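Local atomic coordinates of putative S-adenosyl-L-methionine-dependent Methyltransferase (Methanococcus maripaludis, PDB entry 3DLC), a protein that binds S-adenosylmethionine in a Rossmann-like methyltransferase fold and probably transfers its methyl group to an acceptor, perhaps a sterol-like one. Residues Gln187-Leu190 with Asp191-Ile195; Gly100-His103 with Asn104-Ile107; Ala26-Tyr29 with Pro30-Glu34. All coordinates share one frame; numbering follows the deposited sequence. Where two conformers were deposited one is given.

Interaction 1 of 3, residues Gln187-Leu190 with Asp191-Ile195. Unlike the reference sequence in segment 191-195: I195 (reference Val).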
loop_
_atom_site.group_PDB
_atom_site.type_symbol
_atom_site.label_atom_id
_atom_site.label_comp_id
_atom_site.label_asym_id
_atom_site.label_seq_id
_atom_site.Cartn_x
_atom_site.Cartn_y
_atom_site.Cartn_z
ATOM N N GLN A 187 15.115 -4.822 5.209
ATOM C CA GLN A 187 15.935 -4.512 6.365
ATOM C C GLN A 187 17.190 -3.805 5.856
ATOM O O GLN A 187 17.623 -2.794 6.410
ATOM C CB GLN A 187 16.296 -5.824 7.101
ATOM C CG GLN A 187 17.298 -5.878 8.126
ATOM C CD GLN A 187 17.624 -7.359 8.468
ATOM O OE1 GLN A 187 18.531 -7.609 9.214
ATOM N NE2 GLN A 187 16.846 -8.316 7.918
ATOM N N ASN A 188 17.796 -4.355 4.794
ATOM C CA ASN A 188 19.027 -3.743 4.281
ATOM C C ASN A 188 18.805 -2.326 3.754
ATOM O O ASN A 188 19.616 -1.427 3.979
ATOM C CB ASN A 188 19.664 -4.607 3.204
ATOM C CG ASN A 188 20.213 -5.921 3.743
ATOM O OD1 ASN A 188 20.426 -6.069 4.943
ATOM N ND2 ASN A 188 20.422 -6.891 2.859
ATOM N N VAL A 189 17.665 -2.094 3.121
ATOM C CA VAL A 189 17.331 -0.761 2.639
ATOM C C VAL A 189 17.188 0.235 3.783
ATOM O O VAL A 189 17.760 1.335 3.778
ATOM C CB VAL A 189 16.008 -0.773 1.814
ATOM C CG1 VAL A 189 15.532 0.646 1.475
ATOM C CG2 VAL A 189 16.148 -1.604 0.531
ATOM N N LEU A 190 16.429 -0.139 4.810
ATOM C CA LEU A 190 16.193 0.747 5.940
ATOM C C LEU A 190 17.492 0.979 6.696
ATOM O O LEU A 190 17.739 2.071 7.208
ATOM C CB LEU A 190 15.115 0.175 6.870
ATOM C CG LEU A 190 13.723 -0.015 6.221
ATOM C CD1 LEU A 190 12.733 -0.340 7.319
ATOM C CD2 LEU A 190 13.243 1.212 5.410
ATOM N N ASP A 191 18.336 -0.045 6.770
ATOM C CA ASP A 191 19.599 0.081 7.499
ATOM C C ASP A 191 20.554 1.019 6.770
ATOM O O ASP A 191 21.298 1.762 7.418
ATOM C CB ASP A 191 20.196 -1.290 7.752
ATOM C CG ASP A 191 19.378 -2.122 8.733
ATOM O OD1 ASP A 191 18.491 -1.580 9.435
ATOM O OD2 ASP A 191 19.655 -3.327 8.804
ATOM N N GLU A 192 20.543 1.009 5.442
ATOM C CA GLU A 192 21.400 1.947 4.684
ATOM C C GLU A 192 20.930 3.382 4.931
ATOM O O GLU A 192 21.766 4.302 5.009
ATOM C CB GLU A 192 21.401 1.624 3.200
ATOM C CG GLU A 192 22.281 2.576 2.342
ATOM C CD GLU A 192 21.644 3.921 1.892
ATOM O OE1 GLU A 192 20.457 3.975 1.547
ATOM O OE2 GLU A 192 22.377 4.963 1.803
ATOM N N ILE A 193 19.632 3.619 5.058
ATOM C CA ILE A 193 19.097 4.951 5.363
ATOM C C ILE A 193 19.454 5.366 6.767
ATOM O O ILE A 193 19.673 6.538 7.046
ATOM C CB ILE A 193 17.577 5.012 5.108
ATOM C CG1 ILE A 193 17.301 4.811 3.614
ATOM C CG2 ILE A 193 16.992 6.347 5.594
ATOM C CD1 ILE A 193 15.835 4.502 3.299
ATOM N N GLY A 194 19.494 4.396 7.664
ATOM C CA GLY A 194 19.856 4.617 9.061
ATOM C C GLY A 194 18.722 4.753 10.047
ATOM O O GLY A 194 18.889 5.263 11.139
ATOM N N ILE A 195 17.560 4.232 9.668
ATOM C CA ILE A 195 16.334 4.301 10.456
ATOM C C ILE A 195 16.571 3.704 11.838
ATOM O O ILE A 195 16.997 2.557 11.955
ATOM C CB ILE A 195 15.190 3.503 9.741
ATOM C CG1 ILE A 195 14.879 4.090 8.347
ATOM C CG2 ILE A 195 13.935 3.459 10.600
ATOM C CD1 ILE A 195 14.603 5.567 8.329
HETATM O O HOH W 1 21.302 -4.716 7.084
HETATM O O HOH W 2 18.513 2.211 1.243
#
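The side chains of Q187 and D191, one turn apart near the end of helix 180-193, pass at a slant, with the Q187 amide and the D191 carboxylate turned 81° against each other. The touch is made by aliphatic carbon, not by the amide: Q187 CG lies 3.5 Å from D191 OD2. D191 keeps CG beside its own backbone N (chi1 -68°), which folds the carboxylate back along the helix over the carbonyl of Q187. Both acid oxygens find donors away from that carbonyl. OD2 accepts a hydrogen bond from a water that also donates to N188 OD1, a bridge across the surface of the turn, and OD1 is hydrogen-bonded to the hydroxyl of Y198 on strand 198-203.

On another side of the helix, a second water donates to V189 O and to E192 OE1, while the same carboxylate forms a salt bridge with R132. Beside helix 127-137, V189 CG1 meets I193 CD1 at 4.3 Å, and these two side chains lean on V127 and F131 of that helix. The buried L190 also touches F131 but reaches the sheet at I209 and I211 of strand 206-211; its CB lies 4.2 Å from I195 CG1 in the conformer given.

The backbone finishes the turn. D191 N bonds to Q187 O at 2.9 Å, and the same four-residue step repeats up to G194 N. L190 O is gripped twice, by G194 N at 2.9 Å and by I195 N at 3.3 Å, the two donors coming from opposite faces of the carbonyl plane. G194 can take the positive phi (98°) needed here, where a side chain would jam against the preceding carbonyl oxygen. This is the Schellman motif that ends the helix, with G194 as its C-prime residue.

Interaction 2 of 3, residues Gly100-His103 with Asn104-Ile107. With SAM (S-adenosylmethionine), chain C.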
loop_
_atom_site.group_PDB
_atom_site.type_symbol
_atom_site.label_atom_id
_atom_site.label_comp_id
_atom_site.label_asym_id
_atom_site.label_seq_id
_atom_site.Cartn_x
_atom_site.Cartn_y
_atom_site.Cartn_z
ATOM N N GLY A 100 1.029 10.992 -8.521
ATOM C CA GLY A 100 2.430 11.152 -8.204
ATOM C C GLY A 100 3.090 9.835 -7.892
ATOM O O GLY A 100 2.476 8.789 -7.833
ATOM N N ASP A 101 4.388 9.927 -7.672
ATOM C CA ASP A 101 5.300 8.797 -7.539
ATOM C C ASP A 101 5.949 8.783 -6.167
ATOM O O ASP A 101 6.323 9.838 -5.617
ATOM C CB ASP A 101 6.393 8.973 -8.635
ATOM C CG ASP A 101 7.188 7.747 -8.930
ATOM O OD1 ASP A 101 7.731 7.118 -8.005
ATOM O OD2 ASP A 101 7.269 7.382 -10.130
ATOM N N VAL A 102 6.084 7.586 -5.606
ATOM C CA VAL A 102 6.718 7.390 -4.309
ATOM C C VAL A 102 8.152 7.956 -4.279
ATOM O O VAL A 102 8.678 8.273 -3.222
ATOM C CB VAL A 102 6.701 5.889 -3.908
ATOM C CG1 VAL A 102 7.612 5.043 -4.792
ATOM C CG2 VAL A 102 7.038 5.743 -2.421
ATOM N N HIS A 103 8.774 8.080 -5.448
ATOM C CA HIS A 103 10.148 8.582 -5.493
ATOM C C HIS A 103 10.228 10.094 -5.455
ATOM O O HIS A 103 11.332 10.644 -5.402
ATOM C CB HIS A 103 10.890 8.089 -6.729
ATOM C CG HIS A 103 10.991 6.605 -6.806
ATOM N ND1 HIS A 103 10.050 5.845 -7.456
ATOM C CD2 HIS A 103 11.863 5.732 -6.247
ATOM C CE1 HIS A 103 10.385 4.567 -7.347
ATOM N NE2 HIS A 103 11.475 4.471 -6.615
ATOM N N ASN A 104 9.089 10.775 -5.482
ATOM C CA ASN A 104 9.073 12.234 -5.445
ATOM C C ASN A 104 7.674 12.660 -5.015
ATOM O O ASN A 104 6.856 13.123 -5.794
ATOM C CB ASN A 104 9.460 12.775 -6.816
ATOM C CG ASN A 104 9.528 14.257 -6.820
ATOM O OD1 ASN A 104 10.113 14.826 -5.917
ATOM N ND2 ASN A 104 8.969 14.906 -7.850
ATOM N N ILE A 105 7.408 12.447 -3.742
ATOM C CA ILE A 105 6.043 12.580 -3.235
ATOM C C ILE A 105 5.654 14.041 -3.085
ATOM O O ILE A 105 6.360 14.789 -2.408
ATOM C CB ILE A 105 5.885 11.863 -1.875
ATOM C CG1 ILE A 105 6.295 10.394 -1.987
ATOM C CG2 ILE A 105 4.423 12.009 -1.374
ATOM C CD1 ILE A 105 6.289 9.615 -0.637
ATOM N N PRO A 106 4.532 14.456 -3.685
ATOM C CA PRO A 106 4.119 15.879 -3.646
ATOM C C PRO A 106 3.357 16.222 -2.379
ATOM O O PRO A 106 2.213 16.686 -2.400
ATOM C CB PRO A 106 3.245 16.009 -4.888
ATOM C CG PRO A 106 2.550 14.706 -4.957
ATOM C CD PRO A 106 3.627 13.676 -4.559
ATOM N N ILE A 107 4.028 15.944 -1.275
ATOM C CA ILE A 107 3.509 16.183 0.069
ATOM C C ILE A 107 4.636 16.781 0.905
ATOM O O ILE A 107 5.805 16.414 0.744
ATOM C CB ILE A 107 2.951 14.859 0.682
ATOM C CG1 ILE A 107 1.782 14.339 -0.164
ATOM C CG2 ILE A 107 2.524 15.052 2.141
ATOM C CD1 ILE A 107 1.294 12.957 0.254
HETATM N N SAM C . -3.145 -0.791 -3.302
HETATM C CA SAM C . -4.130 -1.345 -4.266
HETATM C C SAM C . -4.742 -2.602 -3.713
HETATM O O SAM C . -4.163 -3.193 -2.799
HETATM O OXT SAM C . -5.769 -3.027 -4.230
HETATM C CB SAM C . -3.483 -1.564 -5.621
HETATM C CG SAM C . -2.375 -2.567 -5.662
HETATM S SD SAM C . -1.735 -2.679 -7.345
HETATM C CE SAM C . -1.217 -4.368 -7.216
HETATM C "C5'" SAM C . -0.131 -1.719 -7.282
HETATM C "C4'" SAM C . -0.190 -0.175 -7.490
HETATM O "O4'" SAM C . 1.019 0.597 -7.192
HETATM C "C3'" SAM C . -0.696 0.254 -8.890
HETATM O "O3'" SAM C . -1.873 0.985 -8.727
HETATM C "C2'" SAM C . 0.455 1.106 -9.427
HETATM O "O2'" SAM C . 0.126 2.100 -10.372
HETATM C "C1'" SAM C . 1.085 1.657 -8.137
HETATM N N9 SAM C . 2.502 2.034 -8.270
HETATM C C8 SAM C . 3.521 1.232 -8.726
HETATM N N7 SAM C . 4.711 1.873 -8.635
HETATM C C5 SAM C . 4.441 3.120 -8.132
HETATM C C6 SAM C . 5.243 4.230 -7.855
HETATM N N6 SAM C . 6.562 4.301 -8.114
HETATM N N1 SAM C . 4.639 5.303 -7.300
HETATM C C2 SAM C . 3.284 5.322 -7.064
HETATM N N3 SAM C . 2.452 4.289 -7.377
HETATM C C4 SAM C . 3.065 3.219 -7.880
HETATM O O HOH W 3 5.111 12.807 -7.806
#
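The imidazole of H103 has V102 CG1 over one face, 3.6 Å above the plane and displaced toward the rim, and the carboxylate carbon of D101 at its edge, in plane. These residues belong to a type I beta turn from D101 to N104, closed by N104 N to D101 O at 2.9 Å, in the loop after strand 95-99 that receives the adenine of S-adenosylmethionine. The adenine is recognised by two hydrogen bonds: the exocyclic N6 donates to D101 OD1, and V102 N donates to the adenine N1 at 3.2 Å. D101 swings CG away from its own N (chi1 -163°), which places OD1 where it also accepts hydrogen bonds from H103 N, an Asx turn, and from H103 ND1 on its syn side. An alanine here would remove the carboxylate, and is likely to leave the adenine amino group without this acceptor and the H103 ring freer to turn. The far nitrogen of that ring, NE2, is hydrogen-bonded to E125 O. V102 CG2, in the turn, touches CD1 of I105 just past it at 4.3 Å. One water links the two ends of the turn, accepting from D101 N at 3.0 Å and donating to N104 O at 2.7 Å.

Interaction 3 of 3, residues Ala26-Tyr29 with Pro30-Glu34. With SAM (S-adenosylmethionine), chain C.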
loop_
_atom_site.group_PDB
_atom_site.type_symbol
_atom_site.label_atom_id
_atom_site.label_comp_id
_atom_site.label_asym_id
_atom_site.label_seq_id
_atom_site.Cartn_x
_atom_site.Cartn_y
_atom_site.Cartn_z
ATOM N N ALA A 26 -12.079 -8.313 -2.417
ATOM C CA ALA A 26 -12.872 -7.353 -1.642
ATOM C C ALA A 26 -12.814 -7.541 -0.116
ATOM O O ALA A 26 -12.692 -6.561 0.618
ATOM C CB ALA A 26 -14.334 -7.311 -2.100
ATOM N N PRO A 27 -12.924 -8.772 0.397
ATOM C CA PRO A 27 -12.937 -8.907 1.850
ATOM C C PRO A 27 -11.641 -8.547 2.571
ATOM O O PRO A 27 -11.656 -8.268 3.778
ATOM C CB PRO A 27 -13.232 -10.386 2.076
ATOM C CG PRO A 27 -13.190 -11.022 0.855
ATOM C CD PRO A 27 -13.186 -10.054 -0.272
ATOM N N ILE A 28 -10.533 -8.512 1.837
ATOM C CA ILE A 28 -9.260 -8.267 2.522
ATOM C C ILE A 28 -9.137 -6.831 2.993
ATOM O O ILE A 28 -8.450 -6.566 3.985
ATOM C CB ILE A 28 -8.037 -8.639 1.674
ATOM C CG1 ILE A 28 -7.709 -7.616 0.598
ATOM C CG2 ILE A 28 -8.204 -10.066 1.111
ATOM C CD1 ILE A 28 -6.630 -8.044 -0.359
ATOM N N TYR A 29 -9.789 -5.895 2.301
ATOM C CA TYR A 29 -9.522 -4.487 2.591
ATOM C C TYR A 29 -10.052 -4.074 3.991
ATOM O O TYR A 29 -9.316 -3.438 4.732
ATOM C CB TYR A 29 -9.992 -3.584 1.455
ATOM C CG TYR A 29 -9.313 -3.939 0.160
ATOM C CD1 TYR A 29 -8.027 -3.538 -0.101
ATOM C CD2 TYR A 29 -9.971 -4.664 -0.819
ATOM C CE1 TYR A 29 -7.385 -3.885 -1.280
ATOM C CE2 TYR A 29 -9.343 -5.017 -2.003
ATOM C CZ TYR A 29 -8.073 -4.608 -2.241
ATOM O OH TYR A 29 -7.485 -4.950 -3.449
ATOM N N PRO A 30 -11.298 -4.433 4.340
ATOM C CA PRO A 30 -11.727 -4.119 5.699
ATOM C C PRO A 30 -10.894 -4.820 6.765
ATOM O O PRO A 30 -10.709 -4.281 7.849
ATOM C CB PRO A 30 -13.193 -4.533 5.740
ATOM C CG PRO A 30 -13.446 -5.220 4.485
ATOM C CD PRO A 30 -12.394 -4.932 3.507
ATOM N N ILE A 31 -10.424 -6.031 6.490
ATOM C CA ILE A 31 -9.610 -6.769 7.461
ATOM C C ILE A 31 -8.255 -6.064 7.652
ATOM O O ILE A 31 -7.791 -5.887 8.774
ATOM C CB ILE A 31 -9.415 -8.247 7.042
ATOM C CG1 ILE A 31 -10.768 -8.992 7.082
ATOM C CG2 ILE A 31 -8.367 -8.955 7.893
ATOM C CD1 ILE A 31 -11.371 -9.126 8.465
ATOM N N ILE A 32 -7.614 -5.691 6.556
ATOM C CA ILE A 32 -6.337 -5.017 6.648
ATOM C C ILE A 32 -6.525 -3.681 7.360
ATOM O O ILE A 32 -5.705 -3.296 8.220
ATOM C CB ILE A 32 -5.697 -4.850 5.272
ATOM C CG1 ILE A 32 -5.299 -6.239 4.713
ATOM C CG2 ILE A 32 -4.468 -3.942 5.358
ATOM C CD1 ILE A 32 -4.893 -6.243 3.236
ATOM N N ALA A 33 -7.565 -2.932 7.013
ATOM C CA ALA A 33 -7.838 -1.668 7.697
ATOM C C ALA A 33 -8.014 -1.857 9.193
ATOM O O ALA A 33 -7.478 -1.118 10.008
ATOM C CB ALA A 33 -9.065 -0.986 7.071
ATOM N N GLU A 34 -8.764 -2.886 9.564
ATOM C CA GLU A 34 -8.978 -3.200 10.958
ATOM C C GLU A 34 -7.670 -3.573 11.631
ATOM O O GLU A 34 -7.393 -3.153 12.763
ATOM C CB GLU A 34 -9.998 -4.336 11.058
ATOM C CG GLU A 34 -10.247 -4.836 12.443
ATOM C CD GLU A 34 -11.320 -5.891 12.491
ATOM O OE1 GLU A 34 -11.291 -6.863 11.735
ATOM O OE2 GLU A 34 -12.213 -5.711 13.293
HETATM N N SAM C . -3.145 -0.791 -3.302
HETATM C CA SAM C . -4.130 -1.345 -4.266
HETATM C C SAM C . -4.742 -2.602 -3.713
HETATM O O SAM C . -4.163 -3.193 -2.799
HETATM O OXT SAM C . -5.769 -3.027 -4.230
HETATM C CB SAM C . -3.483 -1.564 -5.621
HETATM C CG SAM C . -2.375 -2.567 -5.662
HETATM S SD SAM C . -1.735 -2.679 -7.345
HETATM C CE SAM C . -1.217 -4.368 -7.216
HETATM C "C5'" SAM C . -0.131 -1.719 -7.282
HETATM C "C4'" SAM C . -0.190 -0.175 -7.490
HETATM O "O4'" SAM C . 1.019 0.597 -7.192
HETATM C "C3'" SAM C . -0.696 0.254 -8.890
HETATM O "O3'" SAM C . -1.873 0.985 -8.727
HETATM C "C2'" SAM C . 0.455 1.106 -9.427
HETATM O "O2'" SAM C . 0.126 2.100 -10.372
HETATM C "C1'" SAM C . 1.085 1.657 -8.137
HETATM N N9 SAM C . 2.502 2.034 -8.270
HETATM C C8 SAM C . 3.521 1.232 -8.726
HETATM N N7 SAM C . 4.711 1.873 -8.635
HETATM C C5 SAM C . 4.441 3.120 -8.132
HETATM C C6 SAM C . 5.243 4.230 -7.855
HETATM N N6 SAM C . 6.562 4.301 -8.114
HETATM N N1 SAM C . 4.639 5.303 -7.300
HETATM C C2 SAM C . 3.284 5.322 -7.064
HETATM N N3 SAM C . 2.452 4.289 -7.377
HETATM C C4 SAM C . 3.065 3.219 -7.880
#
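The side chains of I28 and I32 run alongside each other in the same direction, with I28 CG1 4.1 Å from I32 CD1, and the carbonyl of I28 is taken: I32 N donates to I28 O at 2.8 Å, almost straight at the oxygen. The next carbonyl is used in the same way, Y29 O accepting from A33 N at 2.9 Å. These bonds belong to the early part of helix 28-40. P30 has no N-H to give, and its ring occupies the space instead: P30 CD comes 3.3 Å from A26 O and 3.4 Å from P27 O. Y29 N reaches back to A26 O in a weak bond only. The carbonyl of P30 accepts twice, from E34 N in the helix and from the side-chain amide of Q64.

The polar end of Y29 is satisfied by the ligand. Its hydroxyl donates to OXT of the S-adenosylmethionine carboxylate at 2.7 Å, while the other oxygen of that carboxylate lies in plane at the ring edge. I28 CG1 sits over the centre of the ring, 3.8 Å above it; with chi1 at 77°, that branch lies between the backbone N and the carbonyl carbon of I28, in the crowded position. The face packing and the hydroxyl bond together limit how the ring can turn against the methionine end of the cofactor.

The ring also touches A56 and A60 of helix 56-64 and M17 and S21 of helix 11-22. R118 of strand 112-118 touches I28, Y29 and I32, while P27 and I31 pack on L155 and I28 on I159 of helix 153-166.

Overall arrangement
From the N terminus, interaction 3 comes first, at the start of helix 28-40; interaction 2 follows in the loop between strands 95-99 and 112-118, and interaction 1 closes helix 180-193. Each is local and shuts before the next opens, so none nests or crosses. Interactions 2 and 3 lie on opposite sides of the chain's centre, their centres about 25 Å apart, yet both touch S-adenosylmethionine: 100-107 takes the adenine and 26-34 the carboxylate. Interaction 1 stands apart from the cofactor. Helix 127-137 nevertheless joins it to interaction 2, being packed by both, while strands 198-203 and 206-211 seat interaction 1 at the sheet's antiparallel side.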